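PDB 4UYP: cellulosomal scaffoldin anchoring protein C from Acetivibrio cellulolyticus, which serves as a cell-surface anchoring scaffoldin of the cellulosome, the third cohesin domain, present here, binding the dockerin of the adaptor scaffoldin ScaB. Local coordinates for residues I50-T63 with A73-R85. Sequence-based numbering, arbitrary orientation.
Sequences IDAGSLIENASDFT and ASMTFEAPVDRAR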
loop_
_atom_site.group_PDB
_atom_site.type_symbol
_atom_site.label_atom_id
_atom_site.label_comp_id
_atom_site.label_asym_id
_atom_site.label_seq_id
_atom_site.Cartn_x
_atom_site.Cartn_y
_atom_site.Cartn_z
ATOM N N ILE C 50 6.374 -3.953 16.987
ATOM C CA ILE C 50 5.203 -3.077 17.090
ATOM C C ILE C 50 4.687 -3.174 18.511
ATOM O O ILE C 50 4.473 -4.321 18.971
ATOM C CB ILE C 50 4.128 -3.528 16.078
ATOM C CG1 ILE C 50 4.685 -3.372 14.664
ATOM C CG2 ILE C 50 2.870 -2.616 16.241
ATOM C CD1 ILE C 50 3.719 -3.904 13.614
ATOM N N ASP C 51 4.424 -2.077 19.192
ATOM C CA ASP C 51 3.945 -2.098 20.573
ATOM C C ASP C 51 2.538 -1.503 20.609
ATOM O O ASP C 51 2.348 -0.325 20.267
ATOM C CB ASP C 51 4.822 -1.240 21.449
ATOM C CG ASP C 51 6.277 -1.709 21.533
ATOM O OD1 ASP C 51 6.528 -2.954 21.417
ATOM O OD2 ASP C 51 7.201 -0.913 21.766
ATOM N N ALA C 52 1.623 -2.283 21.158
ATOM C CA ALA C 52 0.280 -1.683 21.423
ATOM C C ALA C 52 0.372 -0.503 22.333
ATOM O O ALA C 52 1.171 -0.501 23.291
ATOM C CB ALA C 52 -0.587 -2.760 22.094
ATOM N N GLY C 53 -0.505 0.471 22.061
ATOM C CA GLY C 53 -0.538 1.678 22.888
ATOM C C GLY C 53 -1.632 1.575 23.944
ATOM O O GLY C 53 -2.270 0.528 24.140
ATOM N N SER C 54 -1.766 2.723 24.644
ATOM C CA SER C 54 -2.678 2.763 25.793
ATOM C C SER C 54 -4.156 2.510 25.400
ATOM O O SER C 54 -4.961 2.081 26.289
ATOM C CB SER C 54 -2.540 4.133 26.497
ATOM O OG SER C 54 -3.288 5.049 25.745
ATOM N N LEU C 55 -4.533 2.679 24.146
ATOM C CA LEU C 55 -5.878 2.383 23.720
ATOM C C LEU C 55 -6.212 0.910 23.763
ATOM O O LEU C 55 -7.418 0.544 23.752
ATOM C CB LEU C 55 -6.161 2.931 22.319
ATOM C CG LEU C 55 -6.112 4.467 22.253
ATOM C CD1 LEU C 55 -6.451 4.869 20.825
ATOM C CD2 LEU C 55 -7.107 5.140 23.223
ATOM N N ILE C 56 -5.202 0.010 23.791
ATOM C CA ILE C 56 -5.446 -1.420 23.891
ATOM C C ILE C 56 -5.414 -1.840 25.334
ATOM O O ILE C 56 -4.388 -1.842 25.998
ATOM C CB ILE C 56 -4.329 -2.193 23.097
ATOM C CG1 ILE C 56 -4.236 -1.691 21.623
ATOM C CG2 ILE C 56 -4.590 -3.686 23.182
ATOM C CD1 ILE C 56 -5.551 -1.724 20.859
ATOM N N GLU C 57 -6.600 -2.210 25.782
ATOM C CA GLU C 57 -6.754 -2.600 27.195
ATOM C C GLU C 57 -6.503 -4.095 27.406
ATOM O O GLU C 57 -6.158 -4.477 28.569
ATOM C CB GLU C 57 -8.130 -2.216 27.794
ATOM C CG GLU C 57 -8.737 -0.825 27.523
ATOM C CD GLU C 57 -10.322 -0.889 27.309
ATOM O OE1 GLU C 57 -10.981 -1.344 28.297
ATOM O OE2 GLU C 57 -10.945 -0.620 26.183
ATOM N N ASN C 58 -6.578 -4.967 26.390
ATOM C CA ASN C 58 -6.367 -6.371 26.541
ATOM C C ASN C 58 -5.769 -6.875 25.261
ATOM O O ASN C 58 -6.339 -6.700 24.196
ATOM C CB ASN C 58 -7.727 -7.066 26.827
ATOM C CG ASN C 58 -7.621 -8.529 27.094
ATOM O OD1 ASN C 58 -6.873 -9.304 26.463
ATOM N ND2 ASN C 58 -8.403 -8.982 28.111
ATOM N N ALA C 59 -4.605 -7.519 25.386
ATOM C CA ALA C 59 -3.913 -8.019 24.197
ATOM C C ALA C 59 -4.694 -8.960 23.334
ATOM O O ALA C 59 -4.362 -9.118 22.155
ATOM C CB ALA C 59 -2.554 -8.680 24.641
ATOM N N SER C 60 -5.683 -9.683 23.886
ATOM C CA SER C 60 -6.477 -10.582 23.099
ATOM C C SER C 60 -7.127 -9.887 21.938
ATOM O O SER C 60 -7.412 -10.526 20.894
ATOM C CB SER C 60 -7.573 -11.247 23.912
ATOM O OG SER C 60 -7.016 -12.164 24.849
ATOM N N ASP C 61 -7.323 -8.583 22.073
ATOM C CA ASP C 61 -8.109 -7.858 21.056
ATOM C C ASP C 61 -7.235 -7.335 19.919
ATOM O O ASP C 61 -7.751 -6.808 18.895
ATOM C CB ASP C 61 -8.828 -6.661 21.705
ATOM C CG ASP C 61 -9.677 -7.069 22.923
ATOM O OD1 ASP C 61 -10.110 -8.215 22.958
ATOM O OD2 ASP C 61 -9.892 -6.170 23.727
ATOM N N PHE C 62 -5.923 -7.402 20.037
ATOM C CA PHE C 62 -4.970 -6.706 19.141
ATOM C C PHE C 62 -3.984 -7.681 18.529
ATOM O O PHE C 62 -3.449 -8.532 19.168
ATOM C CB PHE C 62 -4.175 -5.718 20.032
ATOM C CG PHE C 62 -3.153 -4.873 19.290
ATOM C CD1 PHE C 62 -3.564 -3.780 18.502
ATOM C CD2 PHE C 62 -1.798 -5.121 19.494
ATOM C CE1 PHE C 62 -2.636 -2.987 17.901
ATOM C CE2 PHE C 62 -0.870 -4.314 18.895
ATOM C CZ PHE C 62 -1.256 -3.244 18.098
ATOM N N THR C 63 -3.884 -7.611 17.201
ATOM C CA THR C 63 -3.044 -8.523 16.435
ATOM C C THR C 63 -2.179 -7.722 15.498
ATOM O O THR C 63 -2.648 -6.719 14.894
ATOM C CB THR C 63 -3.861 -9.497 15.557
ATOM O OG1 THR C 63 -4.864 -10.073 16.437
ATOM C CG2 THR C 63 -2.971 -10.615 15.069
ATOM N N ALA C 73 3.361 -3.088 7.374
ATOM C CA ALA C 73 3.004 -3.448 8.762
ATOM C C ALA C 73 1.523 -3.279 8.902
ATOM O O ALA C 73 0.972 -2.246 8.570
ATOM C CB ALA C 73 3.734 -2.581 9.780
ATOM N N SER C 74 0.893 -4.277 9.530
ATOM C CA SER C 74 -0.597 -4.323 9.685
ATOM C C SER C 74 -0.937 -4.562 11.132
ATOM O O SER C 74 -0.269 -5.331 11.813
ATOM C CB SER C 74 -1.252 -5.462 8.912
ATOM O OG SER C 74 -0.931 -5.366 7.505
ATOM N N MET C 75 -1.982 -3.910 11.556
ATOM C CA MET C 75 -2.499 -3.990 12.950
ATOM C C MET C 75 -4.015 -4.222 12.856
ATOM O O MET C 75 -4.662 -3.522 12.064
ATOM C CB MET C 75 -2.170 -2.657 13.697
ATOM C CG MET C 75 -0.675 -2.606 14.134
ATOM S SD MET C 75 0.072 -1.008 13.660
ATOM C CE MET C 75 0.296 -1.130 11.854
ATOM N N THR C 76 -4.542 -5.087 13.705
ATOM C CA THR C 76 -6.031 -5.164 13.826
ATOM C C THR C 76 -6.444 -5.040 15.259
ATOM O O THR C 76 -5.742 -5.445 16.197
ATOM C CB THR C 76 -6.662 -6.466 13.293
ATOM O OG1 THR C 76 -6.096 -7.637 13.934
ATOM C CG2 THR C 76 -6.349 -6.573 11.780
ATOM N N PHE C 77 -7.641 -4.460 15.432
ATOM C CA PHE C 77 -8.353 -4.457 16.730
ATOM C C PHE C 77 -9.717 -5.062 16.522
ATOM O O PHE C 77 -10.416 -4.760 15.529
ATOM C CB PHE C 77 -8.538 -3.027 17.219
ATOM C CG PHE C 77 -9.379 -2.917 18.473
ATOM C CD1 PHE C 77 -8.884 -3.327 19.717
ATOM C CD2 PHE C 77 -10.677 -2.455 18.395
ATOM C CE1 PHE C 77 -9.644 -3.230 20.876
ATOM C CE2 PHE C 77 -11.464 -2.366 19.550
ATOM C CZ PHE C 77 -10.962 -2.749 20.773
ATOM N N GLU C 78 -10.073 -6.019 17.395
ATOM C CA GLU C 78 -11.422 -6.627 17.389
ATOM C C GLU C 78 -11.910 -6.554 18.829
ATOM O O GLU C 78 -11.352 -7.313 19.682
ATOM C CB GLU C 78 -11.353 -8.029 16.896
ATOM C CG GLU C 78 -10.813 -8.218 15.437
ATOM C CD GLU C 78 -10.174 -9.631 15.231
ATOM O OE1 GLU C 78 -9.221 -10.003 15.983
ATOM O OE2 GLU C 78 -10.746 -10.248 14.278
ATOM N N ALA C 79 -12.853 -5.692 19.146
ATOM C CA ALA C 79 -13.414 -5.718 20.487
ATOM C C ALA C 79 -14.074 -7.045 20.762
ATOM O O ALA C 79 -14.511 -7.722 19.849
ATOM C CB ALA C 79 -14.440 -4.640 20.584
ATOM N N PRO C 80 -14.084 -7.431 22.021
ATOM C CA PRO C 80 -14.850 -8.654 22.333
ATOM C C PRO C 80 -16.349 -8.458 22.050
ATOM O O PRO C 80 -16.832 -7.311 21.968
ATOM C CB PRO C 80 -14.548 -8.814 23.865
ATOM C CG PRO C 80 -14.360 -7.384 24.347
ATOM C CD PRO C 80 -13.515 -6.780 23.204
ATOM N N VAL C 81 -17.021 -9.612 22.022
ATOM C CA VAL C 81 -18.426 -9.589 21.542
ATOM C C VAL C 81 -19.361 -8.847 22.438
ATOM O O VAL C 81 -20.408 -8.344 21.983
ATOM C CB VAL C 81 -19.043 -10.962 21.303
ATOM C CG1 VAL C 81 -20.294 -10.822 20.415
ATOM C CG2 VAL C 81 -18.093 -11.832 20.594
ATOM N N ASP C 82 -19.015 -8.707 23.721
ATOM C CA ASP C 82 -19.740 -7.881 24.670
ATOM C C ASP C 82 -19.353 -6.468 24.775
ATOM O O ASP C 82 -19.796 -5.725 25.660
ATOM C CB ASP C 82 -19.753 -8.563 26.066
ATOM C CG ASP C 82 -18.335 -8.769 26.661
ATOM O OD1 ASP C 82 -17.317 -8.410 25.930
ATOM O OD2 ASP C 82 -18.168 -9.230 27.828
ATOM N N ARG C 83 -18.442 -5.995 23.863
ATOM C CA ARG C 83 -17.909 -4.704 23.971
ATOM C C ARG C 83 -17.306 -4.392 25.376
ATOM O O ARG C 83 -17.163 -3.173 25.717
ATOM C CB ARG C 83 -18.929 -3.649 23.579
ATOM C CG ARG C 83 -19.523 -3.722 22.263
ATOM C CD ARG C 83 -19.931 -2.211 22.186
ATOM N NE ARG C 83 -20.227 -1.996 20.891
ATOM C CZ ARG C 83 -19.817 -1.300 19.840
ATOM N NH1 ARG C 83 -20.134 -2.019 18.768
ATOM N NH2 ARG C 83 -19.374 -0.031 19.651
ATOM N N ALA C 84 -16.789 -5.396 26.084
ATOM C CA ALA C 84 -16.142 -5.187 27.428
ATOM C C ALA C 84 -14.896 -4.318 27.289
ATOM O O ALA C 84 -14.469 -3.633 28.244
ATOM C CB ALA C 84 -15.814 -6.496 28.159
ATOM N N ARG C 85 -14.314 -4.309 26.088
ATOM C CA ARG C 85 -13.205 -3.377 25.791
ATOM C C ARG C 85 -13.702 -2.783 24.487
ATOM O O ARG C 85 -14.354 -3.486 23.695
ATOM C CB ARG C 85 -11.842 -4.099 25.513
ATOM C CG ARG C 85 -11.038 -4.511 26.741
ATOM C CD ARG C 85 -11.210 -5.883 27.185
ATOM N NE ARG C 85 -11.054 -6.902 26.172
ATOM C CZ ARG C 85 -11.384 -8.179 26.328
ATOM N NH1 ARG C 85 -11.970 -8.615 27.535
ATOM N NH2 ARG C 85 -11.152 -9.072 25.393
HETATM O O HOH W 1 -9.094 -10.930 18.582
HETATM O O HOH W 2 -7.140 -8.348 16.449
HETATM O O HOH W 3 -11.321 -9.739 21.005
#
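Arg85 reaches back across Glu57 and Asn58 to grip Asp61. Its CB lies 3.4 Å from Asp61 OD2. CG passes the carboxylate of Glu57, with Arg85 CG 3.5 Å from Glu57 OE1. The chain then bends at chi2 (96°) and again at chi3 (51°), which brings CD against Asn58 CB and turns NE toward Asp61. Arg85 NE donates to Asp61 OD2 and Arg85 NH2 to Asp61 OD1, both at 2.8 Å and almost straight. Both oxygens use their syn lone pairs, and the two planes are only 10° apart. This is a side-on, bidentate salt bridge. The Asn58 amide stacks on one face of the guanidinium, with Asn58 ND2 3.6 Å from Arg85 CZ. Pro80 CG lies over the opposite face. The guanidinium is sandwiched between the amide and the proline ring. Asn58 OD1 accepts from Ser60 N in an Asx turn, which helps fix the amide.

The salt bridge lies just beyond the open end of a beta hairpin of the cohesin domain, strands 62-67 and 72-78. Thr63 and Thr76 form an antiparallel hydrogen-bonded pair, with Thr76 N to Thr63 O at 2.8 Å. Two residues further along each strand, Glu78 N donates to Asp61 O at 2.9 Å. The threonine face of the hairpin belongs to the cohesin-dockerin interface: Thr63 and Thr76 pack on Arg22 of the ScaB chain, which also forms a salt bridge with Glu78 OE1. One water there bridges Thr63 OG1, Thr76 OG1 and Glu78 OE1. Phe62 and Phe77, the non-hydrogen-bonded pair in between, point to the other face of the sheet. Ile56 CD1 packs 3.9 Å from Phe77 CD1, and Phe62 CZ touches Met75 CG. Phe93 meets the Phe62 ring edge-to-face and also touches Met75.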